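Local coordinates for protein flavodoxin (Fusobacterium nucleatum, PDB 6OHK) that binds flavin mononucleotide and probably serves as a low-potential electron donor to a number of redox enzymes, at residues 56-62 against 99-104; 10-14 against 65-69; 121-127 against 138-144; 116-120 against 165-169. The protein carries 1 engineered substitution. One frame throughout, in Å; residues are numbered along the deposited sequence.

Contact 1 of 4, residues 56-62 against 99-104; sequences TPTYQVG and SFCGGI. With FMN (flavin mononucleotide), chain B.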
# COMPACT_ATOMS: atom_id res chain seq x y z
N THR A 56 3.69 2.57 -1.76
CA THR A 56 4.31 3.64 -2.55
C THR A 56 4.30 4.97 -1.80
O THR A 56 3.30 5.33 -1.19
CB THR A 56 3.63 3.81 -3.92
OG1 THR A 56 4.38 4.73 -4.73
CG2 THR A 56 2.17 4.28 -3.80
N PRO A 57 5.39 5.74 -1.89
CA PRO A 57 5.31 7.17 -1.62
C PRO A 57 4.59 7.88 -2.75
O PRO A 57 4.32 7.34 -3.80
CB PRO A 57 6.77 7.57 -1.54
CG PRO A 57 7.44 6.67 -2.56
CD PRO A 57 6.71 5.34 -2.43
N THR A 58 4.29 9.15 -2.53
CA THR A 58 3.55 9.96 -3.49
C THR A 58 4.47 11.06 -4.00
O THR A 58 5.18 11.71 -3.23
CB THR A 58 2.38 10.61 -2.80
OG1 THR A 58 1.75 9.66 -1.93
CG2 THR A 58 1.42 11.27 -3.76
N TYR A 59 4.39 11.29 -5.31
CA TYR A 59 5.16 12.34 -5.97
C TYR A 59 4.28 12.92 -7.06
O TYR A 59 3.22 12.40 -7.40
CB TYR A 59 6.46 11.78 -6.56
CG TYR A 59 7.49 11.47 -5.50
CD1 TYR A 59 8.19 12.50 -4.90
CD2 TYR A 59 7.69 10.18 -5.01
CE1 TYR A 59 9.08 12.25 -3.90
CE2 TYR A 59 8.59 9.93 -4.02
CZ TYR A 59 9.29 10.97 -3.47
OH TYR A 59 10.21 10.83 -2.46
N GLN A 60 4.72 14.05 -7.65
CA GLN A 60 4.09 14.58 -8.88
C GLN A 60 2.58 14.79 -8.72
O GLN A 60 1.77 14.38 -9.56
CB GLN A 60 4.36 13.65 -10.06
CG GLN A 60 5.80 13.52 -10.45
CD GLN A 60 6.31 14.75 -11.19
OE1 GLN A 60 5.61 15.32 -12.02
NE2 GLN A 60 7.54 15.15 -10.89
N VAL A 61 2.18 15.42 -7.63
CA VAL A 61 0.79 15.80 -7.41
C VAL A 61 -0.10 14.57 -7.40
O VAL A 61 -1.06 14.45 -8.18
CB VAL A 61 0.29 16.85 -8.43
CG1 VAL A 61 -0.92 17.57 -7.85
CG2 VAL A 61 1.39 17.84 -8.77
N GLY A 62 0.18 13.67 -6.48
CA GLY A 62 -0.69 12.56 -6.23
C GLY A 62 -0.41 11.30 -7.03
O GLY A 62 -1.21 10.36 -6.97
N SER A 99 -3.50 16.10 -2.28
CA SER A 99 -2.94 14.91 -2.93
C SER A 99 -2.24 14.00 -1.94
O SER A 99 -1.35 13.23 -2.33
CB SER A 99 -2.02 15.27 -4.09
OG SER A 99 -0.90 16.02 -3.69
N PHE A 100 -2.61 14.05 -0.68
CA PHE A 100 -1.93 13.24 0.33
C PHE A 100 -2.11 11.76 0.05
O PHE A 100 -3.24 11.25 -0.01
CB PHE A 100 -2.50 13.58 1.70
CG PHE A 100 -2.00 12.71 2.82
CD1 PHE A 100 -0.65 12.62 3.11
CD2 PHE A 100 -2.87 12.01 3.62
CE1 PHE A 100 -0.19 11.85 4.15
CE2 PHE A 100 -2.42 11.23 4.64
CZ PHE A 100 -1.08 11.15 4.91
N CYS A 101 -0.99 11.06 -0.06
CA CYS A 101 -1.00 9.63 -0.36
C CYS A 101 -1.80 9.29 -1.61
O CYS A 101 -2.33 8.19 -1.74
CB CYS A 101 -1.46 8.77 0.84
SG CYS A 101 -0.27 8.69 2.16
N GLY A 102 -1.85 10.21 -2.56
CA GLY A 102 -2.65 9.99 -3.76
C GLY A 102 -2.21 8.82 -4.60
O GLY A 102 -3.01 8.29 -5.38
N GLY A 103 -0.96 8.40 -4.48
CA GLY A 103 -0.45 7.37 -5.36
C GLY A 103 -1.18 6.05 -5.23
O GLY A 103 -1.26 5.29 -6.19
N ILE A 104 -1.74 5.76 -4.06
CA ILE A 104 -2.43 4.48 -3.91
C ILE A 104 -3.71 4.40 -4.71
O ILE A 104 -4.17 3.28 -4.97
CB ILE A 104 -2.63 4.08 -2.44
CG1 ILE A 104 -3.57 5.02 -1.68
CG2 ILE A 104 -1.30 3.90 -1.74
CD1 ILE A 104 -3.90 4.52 -0.28
N1 FMN B . 3.34 13.55 -0.52
C2 FMN B . 1.96 13.47 -0.75
O2 FMN B . 1.22 13.05 0.08
N3 FMN B . 1.46 13.95 -2.01
C4 FMN B . 2.23 14.48 -3.01
O4 FMN B . 1.68 14.84 -4.03
C4A FMN B . 3.62 14.57 -2.75
N5 FMN B . 4.45 15.12 -3.72
C5A FMN B . 5.82 15.24 -3.37
C6 FMN B . 6.68 15.90 -4.26
C7 FMN B . 8.02 16.03 -3.97
C7M FMN B . 8.86 16.70 -5.07
C8 FMN B . 8.51 15.59 -2.75
C8M FMN B . 10.00 15.72 -2.48
C9 FMN B . 7.66 14.94 -1.85
C9A FMN B . 6.33 14.80 -2.15
N10 FMN B . 5.46 14.12 -1.21
C10 FMN B . 4.12 14.08 -1.52
C1' FMN B . 5.98 13.61 0.06
C2' FMN B . 6.71 12.24 -0.13
O2' FMN B . 5.86 11.25 -0.68
C3' FMN B . 7.18 11.74 1.25
O3' FMN B . 8.20 12.62 1.69
C4' FMN B . 7.66 10.30 1.32
O4' FMN B . 7.90 9.98 2.69
C5' FMN B . 8.92 10.04 0.51
O5' FMN B . 9.15 8.64 0.50
P FMN B . 10.54 8.05 -0.06
O1P FMN B . 10.39 6.56 0.14
O2P FMN B . 10.74 8.43 -1.49
O3P FMN B . 11.66 8.64 0.82

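Contact 2 of 4, residues 10-14 against 65-69; sequences FYATL and HAAWM. With FMN (flavin mononucleotide), chain B.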
# COMPACT_ATOMS: atom_id res chain seq x y z
N PHE A 10 5.50 -5.41 -2.18
CA PHE A 10 6.07 -4.71 -3.33
C PHE A 10 6.12 -3.22 -3.02
O PHE A 10 5.10 -2.66 -2.61
CB PHE A 10 5.21 -4.94 -4.56
CG PHE A 10 5.26 -6.38 -5.04
CD1 PHE A 10 4.49 -7.38 -4.44
CD2 PHE A 10 6.11 -6.74 -6.06
CE1 PHE A 10 4.61 -8.68 -4.84
CE2 PHE A 10 6.22 -8.06 -6.47
CZ PHE A 10 5.48 -9.01 -5.86
N TYR A 11 7.29 -2.61 -3.17
CA TYR A 11 7.44 -1.20 -2.81
C TYR A 11 8.30 -0.49 -3.84
O TYR A 11 9.00 -1.11 -4.63
CB TYR A 11 8.04 -1.04 -1.39
CG TYR A 11 9.50 -1.34 -1.35
CD1 TYR A 11 9.96 -2.64 -1.25
CD2 TYR A 11 10.44 -0.31 -1.43
CE1 TYR A 11 11.32 -2.92 -1.25
CE2 TYR A 11 11.81 -0.60 -1.43
CZ TYR A 11 12.22 -1.90 -1.34
OH TYR A 11 13.63 -2.12 -1.35
N ALA A 12 8.30 0.84 -3.74
CA ALA A 12 9.25 1.69 -4.43
C ALA A 12 9.67 2.78 -3.47
O ALA A 12 8.95 3.09 -2.53
CB ALA A 12 8.63 2.31 -5.68
N THR A 13 10.81 3.40 -3.75
CA THR A 13 11.30 4.49 -2.90
C THR A 13 12.16 5.43 -3.73
O THR A 13 12.89 4.97 -4.61
CB THR A 13 12.10 3.97 -1.70
OG1 THR A 13 12.40 5.04 -0.80
CG2 THR A 13 13.40 3.32 -2.12
N LEU A 14 12.07 6.74 -3.46
CA LEU A 14 13.05 7.67 -4.01
C LEU A 14 14.15 7.98 -3.00
O LEU A 14 15.34 7.79 -3.31
CB LEU A 14 12.39 8.96 -4.46
CG LEU A 14 13.34 10.00 -5.07
CD1 LEU A 14 13.96 9.52 -6.38
CD2 LEU A 14 12.62 11.33 -5.24
N HIS A 65 5.17 6.48 -7.05
CA HIS A 65 6.54 6.57 -7.51
C HIS A 65 6.62 6.15 -8.97
O HIS A 65 5.85 5.31 -9.43
CB HIS A 65 7.36 5.63 -6.63
CG HIS A 65 8.84 5.63 -6.90
ND1 HIS A 65 9.42 4.98 -7.95
CD2 HIS A 65 9.85 6.18 -6.18
CE1 HIS A 65 10.73 5.14 -7.90
NE2 HIS A 65 11.01 5.87 -6.83
N ALA A 66 7.59 6.71 -9.69
CA ALA A 66 7.75 6.43 -11.11
C ALA A 66 7.85 4.95 -11.41
O ALA A 66 7.41 4.51 -12.47
CB ALA A 66 8.97 7.15 -11.68
N ALA A 67 8.50 4.17 -10.54
CA ALA A 67 8.63 2.74 -10.84
C ALA A 67 7.28 2.05 -10.83
O ALA A 67 7.08 1.10 -11.58
CB ALA A 67 9.58 2.08 -9.87
N TRP A 68 6.33 2.50 -10.01
CA TRP A 68 4.97 2.01 -10.12
C TRP A 68 4.30 2.58 -11.38
O TRP A 68 3.69 1.83 -12.15
CB TRP A 68 4.15 2.40 -8.89
CG TRP A 68 4.33 1.55 -7.69
CD1 TRP A 68 4.91 1.93 -6.51
CD2 TRP A 68 3.95 0.20 -7.55
NE1 TRP A 68 4.86 0.87 -5.62
CE2 TRP A 68 4.28 -0.20 -6.24
CE3 TRP A 68 3.33 -0.72 -8.40
CZ2 TRP A 68 3.98 -1.46 -5.76
CZ3 TRP A 68 3.05 -1.97 -7.93
CH2 TRP A 68 3.39 -2.34 -6.63
N MET A 69 4.40 3.90 -11.60
CA MET A 69 3.69 4.50 -12.72
C MET A 69 4.13 3.88 -14.04
O MET A 69 3.30 3.63 -14.92
CB MET A 69 3.92 6.02 -12.73
CG MET A 69 3.44 6.74 -11.49
SD MET A 69 1.66 6.53 -11.13
CE MET A 69 0.92 7.42 -12.47
N1 FMN B . 3.34 13.55 -0.52
C2 FMN B . 1.96 13.47 -0.75
O2 FMN B . 1.22 13.05 0.08
N3 FMN B . 1.46 13.95 -2.01
C4 FMN B . 2.23 14.48 -3.01
O4 FMN B . 1.68 14.84 -4.03
C4A FMN B . 3.62 14.57 -2.75
N5 FMN B . 4.45 15.12 -3.72
C5A FMN B . 5.82 15.24 -3.37
C6 FMN B . 6.68 15.90 -4.26
C7 FMN B . 8.02 16.03 -3.97
C7M FMN B . 8.86 16.70 -5.07
C8 FMN B . 8.51 15.59 -2.75
C8M FMN B . 10.00 15.72 -2.48
C9 FMN B . 7.66 14.94 -1.85
C9A FMN B . 6.33 14.80 -2.15
N10 FMN B . 5.46 14.12 -1.21
C10 FMN B . 4.12 14.08 -1.52
C1' FMN B . 5.98 13.61 0.06
C2' FMN B . 6.71 12.24 -0.13
O2' FMN B . 5.86 11.25 -0.68
C3' FMN B . 7.18 11.74 1.25
O3' FMN B . 8.20 12.62 1.69
C4' FMN B . 7.66 10.30 1.32
O4' FMN B . 7.90 9.98 2.69
C5' FMN B . 8.92 10.04 0.51
O5' FMN B . 9.15 8.64 0.50
P FMN B . 10.54 8.05 -0.06
O1P FMN B . 10.39 6.56 0.14
O2P FMN B . 10.74 8.43 -1.49
O3P FMN B . 11.66 8.64 0.82

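Contact 3 of 4, residues 121-127 against 138-144; sequences FTSTDGY and GKFIGLA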
# COMPACT_ATOMS: atom_id res chain seq x y z
N PHE A 121 -9.07 -0.67 4.67
CA PHE A 121 -9.42 0.75 4.69
C PHE A 121 -9.20 1.30 6.10
O PHE A 121 -9.27 0.59 7.09
CB PHE A 121 -10.88 0.96 4.27
CG PHE A 121 -11.17 0.80 2.83
CD1 PHE A 121 -10.28 0.24 1.94
CD2 PHE A 121 -12.40 1.25 2.35
CE1 PHE A 121 -10.62 0.14 0.61
CE2 PHE A 121 -12.75 1.14 1.04
CZ PHE A 121 -11.86 0.57 0.14
N THR A 122 -8.92 2.60 6.19
CA THR A 122 -8.58 3.22 7.46
C THR A 122 -9.39 4.49 7.68
O THR A 122 -9.86 5.14 6.74
CB THR A 122 -7.08 3.53 7.59
OG1 THR A 122 -6.66 4.45 6.56
CG2 THR A 122 -6.24 2.24 7.52
N SER A 123 -9.55 4.83 8.95
CA SER A 123 -10.25 6.04 9.32
C SER A 123 -9.45 7.28 8.96
O SER A 123 -8.23 7.32 9.11
CB SER A 123 -10.45 6.02 10.83
OG SER A 123 -11.01 7.25 11.27
N THR A 124 -10.16 8.33 8.54
CA THR A 124 -9.54 9.64 8.34
C THR A 124 -9.34 10.43 9.64
O THR A 124 -8.79 11.53 9.59
CB THR A 124 -10.34 10.49 7.35
OG1 THR A 124 -11.64 10.78 7.90
CG2 THR A 124 -10.53 9.77 6.02
N ASP A 125 -9.72 9.90 10.79
CA ASP A 125 -9.53 10.63 12.04
C ASP A 125 -8.05 10.89 12.29
O ASP A 125 -7.21 10.00 12.14
CB ASP A 125 -10.08 9.81 13.21
CG ASP A 125 -11.59 9.71 13.23
OD1 ASP A 125 -12.26 10.34 12.39
OD2 ASP A 125 -12.10 8.97 14.10
N GLY A 126 -7.73 12.12 12.69
CA GLY A 126 -6.38 12.51 13.02
C GLY A 126 -5.56 12.93 11.83
O GLY A 126 -4.36 13.18 11.99
N TYR A 127 -6.15 13.00 10.65
CA TYR A 127 -5.49 13.49 9.46
C TYR A 127 -6.10 14.82 9.05
O TYR A 127 -7.28 15.09 9.32
CB TYR A 127 -5.67 12.52 8.31
CG TYR A 127 -4.98 11.20 8.46
CD1 TYR A 127 -3.68 11.03 8.02
CD2 TYR A 127 -5.64 10.11 9.01
CE1 TYR A 127 -3.06 9.80 8.12
CE2 TYR A 127 -5.03 8.89 9.11
CZ TYR A 127 -3.75 8.73 8.67
OH TYR A 127 -3.21 7.47 8.79
N GLY A 138 -16.28 6.51 2.74
CA GLY A 138 -15.96 7.31 3.90
C GLY A 138 -14.64 7.05 4.57
O GLY A 138 -14.36 7.64 5.62
N LYS A 139 -13.79 6.17 4.00
CA LYS A 139 -12.52 5.79 4.61
C LYS A 139 -11.41 5.96 3.59
O LYS A 139 -11.65 5.92 2.39
CB LYS A 139 -12.56 4.35 5.07
CG LYS A 139 -13.48 4.16 6.30
CD LYS A 139 -13.32 2.78 6.92
CE LYS A 139 -14.15 2.64 8.17
NZ LYS A 139 -14.04 1.28 8.76
N PHE A 140 -10.18 6.12 4.08
CA PHE A 140 -9.05 5.98 3.17
C PHE A 140 -8.95 4.54 2.67
O PHE A 140 -9.18 3.59 3.42
CB PHE A 140 -7.76 6.33 3.91
CG PHE A 140 -7.53 7.80 4.14
CD1 PHE A 140 -7.83 8.77 3.19
CD2 PHE A 140 -6.94 8.20 5.34
CE1 PHE A 140 -7.57 10.12 3.43
CE2 PHE A 140 -6.67 9.55 5.58
CZ PHE A 140 -6.98 10.49 4.62
N ILE A 141 -8.58 4.40 1.39
CA ILE A 141 -8.54 3.11 0.71
C ILE A 141 -7.32 2.27 1.08
O ILE A 141 -7.15 1.18 0.51
CB ILE A 141 -8.66 3.28 -0.81
CG1 ILE A 141 -7.48 4.10 -1.39
CG2 ILE A 141 -10.02 3.89 -1.15
CD1 ILE A 141 -7.58 4.43 -2.82
N GLY A 142 -6.51 2.71 2.03
CA GLY A 142 -5.38 1.95 2.51
C GLY A 142 -4.82 2.61 3.73
O GLY A 142 -5.41 3.54 4.30
N LEU A 143 -3.63 2.19 4.10
CA LEU A 143 -2.91 2.78 5.21
C LEU A 143 -2.18 4.02 4.73
O LEU A 143 -1.42 3.96 3.76
CB LEU A 143 -1.91 1.77 5.74
CG LEU A 143 -1.11 2.17 6.95
CD1 LEU A 143 -2.03 2.45 8.14
CD2 LEU A 143 -0.09 1.14 7.27
N ALA A 144 -2.41 5.15 5.41
CA ALA A 144 -1.85 6.44 5.01
C ALA A 144 -0.82 6.87 6.05
O ALA A 144 -1.18 7.12 7.21
CB ALA A 144 -2.97 7.47 4.87
O HOH W 1 -4.31 5.19 7.73
O HOH W 2 -13.03 7.77 8.10

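Contact 4 of 4, residues 116-120 against 165-169; sequences GKVVG and IKKEF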
# COMPACT_ATOMS: atom_id res chain seq x y z
N GLY A 116 -9.62 -8.11 -8.02
CA GLY A 116 -9.10 -8.31 -6.68
C GLY A 116 -9.94 -7.63 -5.64
O GLY A 116 -10.84 -6.84 -5.93
N LYS A 117 -9.61 -7.92 -4.40
CA LYS A 117 -10.24 -7.31 -3.24
C LYS A 117 -9.21 -6.46 -2.51
O LYS A 117 -8.14 -6.98 -2.18
CB LYS A 117 -10.68 -8.48 -2.33
CG LYS A 117 -11.50 -8.12 -1.15
CD LYS A 117 -11.92 -9.37 -0.37
CE LYS A 117 -13.03 -8.93 0.60
NZ LYS A 117 -13.61 -10.05 1.38
N VAL A 118 -9.53 -5.21 -2.19
CA VAL A 118 -8.67 -4.35 -1.40
C VAL A 118 -9.21 -4.33 0.02
O VAL A 118 -10.41 -4.08 0.24
CB VAL A 118 -8.60 -2.92 -1.98
CG1 VAL A 118 -7.77 -2.03 -1.06
CG2 VAL A 118 -8.00 -3.01 -3.37
N VAL A 119 -8.35 -4.61 0.97
CA VAL A 119 -8.71 -4.68 2.38
C VAL A 119 -7.91 -3.66 3.17
O VAL A 119 -6.95 -3.09 2.67
CB VAL A 119 -8.48 -6.11 2.92
CG1 VAL A 119 -9.39 -7.12 2.20
CG2 VAL A 119 -7.02 -6.53 2.76
N GLY A 120 -8.30 -3.42 4.42
CA GLY A 120 -7.57 -2.49 5.24
C GLY A 120 -7.83 -1.03 4.94
O GLY A 120 -6.90 -0.22 4.97
N ILE A 165 -5.60 -6.68 8.22
CA ILE A 165 -5.62 -7.28 6.89
C ILE A 165 -5.35 -8.77 6.96
O ILE A 165 -5.84 -9.53 6.10
CB ILE A 165 -4.71 -6.58 5.87
CG1 ILE A 165 -3.23 -6.78 6.19
CG2 ILE A 165 -5.08 -5.10 5.76
CD1 ILE A 165 -2.31 -6.12 5.16
N LYS A 166 -4.58 -9.21 7.95
CA LYS A 166 -4.33 -10.65 8.07
C LYS A 166 -5.63 -11.44 8.20
O LYS A 166 -5.69 -12.60 7.77
CB LYS A 166 -3.42 -10.93 9.27
CG LYS A 166 -1.97 -10.65 8.99
CD LYS A 166 -0.97 -11.09 10.01
CE LYS A 166 -1.29 -10.87 11.45
NZ LYS A 166 -0.39 -11.82 12.22
N LYS A 167 -6.70 -10.85 8.72
CA LYS A 167 -7.97 -11.53 8.87
C LYS A 167 -8.62 -11.87 7.56
O LYS A 167 -9.44 -12.73 7.51
CB LYS A 167 -8.93 -10.68 9.70
CG LYS A 167 -8.48 -10.36 11.10
CD LYS A 167 -9.45 -9.44 11.86
CE LYS A 167 -8.87 -8.95 13.17
NZ LYS A 167 -9.72 -7.95 13.89
N GLU A 168 -8.26 -11.16 6.50
CA GLU A 168 -8.80 -11.40 5.18
C GLU A 168 -7.84 -12.15 4.25
O GLU A 168 -8.20 -12.55 3.22
CB GLU A 168 -9.26 -10.10 4.52
CG GLU A 168 -10.59 -9.60 5.06
CD GLU A 168 -11.86 -10.39 4.67
OE1 GLU A 168 -11.97 -10.94 3.61
OE2 GLU A 168 -12.75 -10.45 5.43
N PHE A 169 -6.60 -12.28 4.70
CA PHE A 169 -5.63 -12.92 3.91
C PHE A 169 -5.92 -14.48 3.72
O PHE A 169 -6.56 -15.07 4.57
CB PHE A 169 -4.20 -12.75 4.42
CG PHE A 169 -3.51 -11.46 4.02
CD1 PHE A 169 -3.90 -10.71 2.96
CD2 PHE A 169 -2.42 -11.07 4.69
CE1 PHE A 169 -3.22 -9.56 2.59
CE2 PHE A 169 -1.75 -9.91 4.34
CZ PHE A 169 -2.13 -9.18 3.28

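Contact 1 of 4, residues 56-62 against 99-104
T58 packs both branches of its side chain against the 99-104 loop and the flavin, OG1 on C101 and CG2 on G102. A chi1 of -42° sets OG1 beside the backbone N and leaves CG2 anti to it. The methyl CG2 touches G102 N at 3.6 Å and the pyrimidine ring of FMN, whose N3 is closer still at 3.2 Å. The hydroxyl rests against C101, with OG1 3.2 Å from C101 CA, and finds its polar partner in L90 O. Two residues earlier on the same strand, T56 points CG2 at G103 and the CG2 methyl of I104. At the start of the type II turn 99-102, S99 presents CB to G62 N at 3.6 Å, and G102 and G103, without side chains, let the backbone of G62 come close. Y59 faces away from this loop: FMN O2' lies over one ring face, while its OH reaches the phosphate oxygen O2P, 2.6 Å away in the ring plane.

The flavin joins the two segments. FMN N3 donates to S99 O (2.9 Å, 163°), and C101 N donates to FMN O2. FMN O4 takes two bonds, from G62 N and from S99 OG, the latter 2.9 Å from O4. The pyrimidine edge is thus read mainly by backbone groups, and donors at both carbonyl oxygens would be expected to draw electron density toward this end of the isoalloxazine.

Contact 2 of 4, residues 10-14 against 65-69
A12 sets its methyl over one face of the H65 imidazole and at the same time against W68, and these three residues supply most of the interface. The CH-pi contact is close: A12 CB lies 3.8 Å from the centroid of the H65 ring, 26° off its normal. T13 N sits over the same face, offset toward the rim, while L14 N approaches at the ring edge. H65 is the N-cap residue of helix 66-69, and its capping bond holds the ring in this pose. With CG anti to its backbone N (chi1 -177°), ND1 takes a nearly straight hydrogen bond from A67 N, 2.9 Å long and with the donor tilted slightly from the ring plane. The imidazole is thereby fixed between the helix start and the chain 12-14.

W68 also packs on A12, its CD1 standing 3.8 Å from A12 CB. The far end of the indole meets F10: CH2 packs on F10 CB at 3.8 Å, and F10 O lies in the indole plane beside CZ2, 3.6 Å off. Its NE1 is bonded to V55 O.

Just beyond A12 the chain enters the phosphate-binding loop that follows the first strand of flavodoxins, where T13 OG1 donates to FMN O1P (2.7 Å) and L14 N to FMN O2P (2.9 Å). The contact thus lays the short helix 66-69 across the end of strand 7-11. Strand 51-59 runs beside that strand in the sheet, and L107 of helix 103-113 touches W68.

Contact 3 of 4, residues 121-127 against 138-144
T122 and F140 form a single antiparallel, hydrogen-bonded pair, T122 N giving to F140 O at 3.0 Å and F140 N to T122 O at 2.9 Å. They belong to the excursion between strands 117-118 and 139-145, both of which lie parallel to strand 84-90; this is consistent with the long-chain flavodoxins, in which an insertion splits the last strand.

F140 is the hub of the side-chain packing. T124 CG2 stands over the centre of its ring, 3.7 Å from the centroid and only 4° off the normal. The same ring turns its edge to Y127 in a T-shaped stack, with planes at 85°, CE2 riding over the tyrosine face. At the other end F121 lays one ring face on I141 CA, the contact being centred toward the rim, and K139 passes its CB beside T122 O. The turn 124-127, of type II, swings Y127 back over the strand.

There the tyrosine hydroxyl donates to A144 O at 2.6 Å, in the carbonyl plane. T122 OG1, set between its backbone N and carbonyl carbon (chi1 61°), donates to G142 O at 2.7 Å. Two hydroxyls thus tie the buried residues 142-144 to the loop, and one water bridges three groups: it donates to T122 OG1 and to Y127 OH and accepts from A144 N.

Contact 4 of 4, residues 116-120 against 165-169
K117 and E168 form a salt bridge at the rim of this contact. The lysine leaves its strand with CG anti to the backbone N and runs out extended, so that NZ reaches E168 OE1 at 2.9 Å; the two side chains meet at about a right angle. The ammonium comes from above the carboxylate plane, 51° out of it, and E168 is bent at chi2 to bring its acid end round. At 4.2 Å, OE2 is clearly the more distant oxygen from NZ, so the grip is one-sided.

V118 packs instead on helix 103-113, and V119 is the next to point at the helix end. Its two methyls divide the task. CG1 packs on the aliphatic part of E168, 3.8 Å from CB, beneath the ion pair, and CG2 meets I165 CG2 at 3.8 Å, the side chains crossing at about a right angle. A buried apolar patch thus underlies the more exposed salt bridge.

G120 ends the approach. Having no side chain, it admits the I165 methyl CG2 to within 3.6 Å of its CA, and its backbone adopts a left-handed conformation.

The contact joins strand 117-118 and the residues just after it to the C-terminal end of helix 154-166. G120 O is hydrogen-bonded to W161 NE1 of that helix, and strand 117-118 pairs with strand 84-90. While K117 and V119 meet residues around the end of helix 154-166, V118 lies against helix 103-113, so the strand is packed between these two helices.

Contacts 1 and 2 contribute much of the FMN site from neighbouring strands of one sheet, and T56 OG1 reaches H65 N between them. Contact 1 is buried, and its segments pack directly but share their hydrogen bonding through the flavin; contact 2 is partly buried, grips the phosphate and relies on packing around aromatic rings. Contacts 3 and 4, also partly buried, lie across the centre of the chain from contact 2, at the split strand and the C-terminal helix 154-166. Contact 3 mixes backbone pairing, stacked rings and water and touches contact 1 through F100 and I104, whereas contact 4 is a small apolar patch edged by a partly exposed salt bridge, distant from the cofactor.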